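Local coordinates for ULam111 (Flavobacterium sp., PDB 5WUT), which probably hydrolyses beta-1,3-glucosidic bonds of laminarin as a laminarinase of glycoside hydrolase family 16, at residues Q42-T47 with S69-T74. Residues are numbered along the deposited sequence; the frame is centred on the assembly and turned at random.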
# COMPACT_ATOMS: atom_id res chain seq x y z
N GLN A 42 -14.86 -24.88 -12.81
CA GLN A 42 -14.92 -24.43 -14.20
C GLN A 42 -14.24 -25.33 -15.21
O GLN A 42 -13.26 -26.01 -14.92
CB GLN A 42 -14.32 -23.02 -14.32
CG GLN A 42 -12.78 -22.99 -14.34
CD GLN A 42 -12.15 -23.33 -13.01
OE1 GLN A 42 -12.76 -23.12 -11.96
NE2 GLN A 42 -10.93 -23.85 -13.05
N LEU A 43 -14.81 -25.34 -16.42
CA LEU A 43 -14.07 -25.76 -17.60
C LEU A 43 -13.50 -24.51 -18.22
O LEU A 43 -14.19 -23.50 -18.37
CB LEU A 43 -14.96 -26.48 -18.62
CG LEU A 43 -15.65 -27.76 -18.20
CD1 LEU A 43 -16.32 -28.37 -19.44
CD2 LEU A 43 -14.65 -28.71 -17.60
N TYR A 44 -12.23 -24.56 -18.58
CA TYR A 44 -11.61 -23.44 -19.25
C TYR A 44 -11.82 -23.57 -20.75
O TYR A 44 -11.76 -24.68 -21.30
CB TYR A 44 -10.14 -23.36 -18.90
CG TYR A 44 -9.85 -22.84 -17.51
CD1 TYR A 44 -10.36 -21.62 -17.09
CD2 TYR A 44 -9.05 -23.55 -16.63
CE1 TYR A 44 -10.08 -21.12 -15.83
CE2 TYR A 44 -8.76 -23.05 -15.36
CZ TYR A 44 -9.28 -21.84 -14.98
OH TYR A 44 -9.00 -21.33 -13.73
N THR A 45 -12.11 -22.45 -21.41
CA THR A 45 -12.48 -22.46 -22.82
C THR A 45 -11.72 -21.41 -23.60
O THR A 45 -10.97 -20.62 -23.02
CB THR A 45 -13.96 -22.17 -23.02
OG1 THR A 45 -14.19 -20.77 -22.83
CG2 THR A 45 -14.83 -22.97 -22.05
N LYS A 46 -11.95 -21.37 -24.92
CA LYS A 46 -11.43 -20.30 -25.77
C LYS A 46 -12.54 -19.32 -26.11
O LYS A 46 -12.36 -18.40 -26.93
CB LYS A 46 -10.83 -20.86 -27.07
CG LYS A 46 -9.59 -21.72 -26.90
CD LYS A 46 -8.94 -21.99 -28.25
CE LYS A 46 -9.56 -23.17 -28.97
NZ LYS A 46 -8.73 -23.50 -30.17
N THR A 47 -13.69 -19.52 -25.49
CA THR A 47 -14.87 -18.72 -25.81
C THR A 47 -15.41 -17.92 -24.62
O THR A 47 -16.55 -17.45 -24.64
CB THR A 47 -16.00 -19.62 -26.37
OG1 THR A 47 -16.18 -20.74 -25.50
CG2 THR A 47 -15.62 -20.13 -27.75
N SER A 69 -14.72 -20.46 -17.87
CA SER A 69 -13.86 -19.30 -17.69
C SER A 69 -12.67 -19.43 -18.62
O SER A 69 -12.70 -20.26 -19.54
CB SER A 69 -13.44 -19.17 -16.22
OG SER A 69 -12.85 -17.89 -15.96
N THR A 70 -11.64 -18.62 -18.38
CA THR A 70 -10.44 -18.58 -19.23
C THR A 70 -9.18 -18.75 -18.39
O THR A 70 -9.10 -18.22 -17.27
CB THR A 70 -10.33 -17.23 -19.99
OG1 THR A 70 -11.56 -16.95 -20.65
CG2 THR A 70 -9.17 -17.24 -21.02
N ARG A 71 -8.22 -19.48 -18.94
CA ARG A 71 -6.88 -19.61 -18.37
C ARG A 71 -5.86 -19.59 -19.50
O ARG A 71 -5.87 -20.46 -20.37
CB ARG A 71 -6.77 -20.91 -17.56
CG ARG A 71 -5.38 -21.17 -16.98
CD ARG A 71 -5.46 -22.31 -15.96
NE ARG A 71 -4.13 -22.80 -15.60
CZ ARG A 71 -3.83 -23.28 -14.39
NH1 ARG A 71 -4.75 -23.32 -13.44
NH2 ARG A 71 -2.60 -23.72 -14.15
N ILE A 72 -4.98 -18.59 -19.48
CA ILE A 72 -3.99 -18.44 -20.54
C ILE A 72 -2.61 -18.30 -19.94
O ILE A 72 -2.47 -17.80 -18.82
CB ILE A 72 -4.31 -17.23 -21.44
CG1 ILE A 72 -4.49 -15.94 -20.63
CG2 ILE A 72 -5.58 -17.49 -22.26
CD1 ILE A 72 -4.53 -14.69 -21.52
N THR A 73 -1.59 -18.76 -20.66
CA THR A 73 -0.21 -18.67 -20.20
C THR A 73 0.71 -18.21 -21.31
O THR A 73 0.35 -18.28 -22.49
CB THR A 73 0.35 -20.01 -19.72
OG1 THR A 73 0.77 -20.80 -20.85
CG2 THR A 73 -0.67 -20.77 -18.92
N THR A 74 1.91 -17.78 -20.95
CA THR A 74 2.92 -17.48 -21.97
C THR A 74 4.02 -18.55 -22.02
O THR A 74 5.10 -18.31 -22.55
CB THR A 74 3.58 -16.10 -21.75
OG1 THR A 74 4.33 -16.10 -20.53
CG2 THR A 74 2.54 -15.01 -21.73
O HOH W 1 -7.40 -22.77 -12.13
O HOH W 2 -8.78 -20.93 -21.37
O HOH W 3 -11.82 -17.98 -23.18
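Y44 and S69 form a parallel beta bridge in the beta-jelly roll of this family 16 enzyme, their CA atoms 5.0 Å apart. Two backbone bonds flank the bridge: S69 N donates to L43 O at 3.1 Å, and T45 N donates to S69 O at 2.9 Å. Past S69 the two segments diverge, the runs 42–45 and 69–71 pointing 70° apart; there T45 O and R71 N are joined through a water, and a second water links T45 O with T70 OG1. On the other side L43 also bonds through its backbone to Y67. The short strand 42–44 thus pairs in parallel with a short part of the long strand 66–80, which strand 200–208 joins antiparallel.

The Y44 ring is at the centre of the side-chain contact. With CG anti to the carbonyl carbon (chi1 -75°), it lies along the backbone of S69–R71 and is gripped on both faces. R71 CB sits over the ring centre, 3.4 Å from the centroid and almost on the normal, a CH-pi contact; from the opposite face, Q42 CG packs nearer the rim. W36, in the helix 35–39, adds an edge-to-face ring contact. R71 runs extended from CG to NE past the tyrosine, its CD 3.4 Å from Y44 CE2, and its guanidinium plane is turned 58° from the ring. NE forms a salt bridge with E26. S69 sends its hydroxyl to M206 O, while its CB rests 3.9 Å from Y44 CE1.

After the bridge the chain turns away in an ST turn, T45 OG1 accepting from T47 N and also bonding to N48. At the far end of the ring, Y44 OH bonds to N205 and, at 2.7 Å, to a water near the ring plane that accepts a weak bond from R71 NH1.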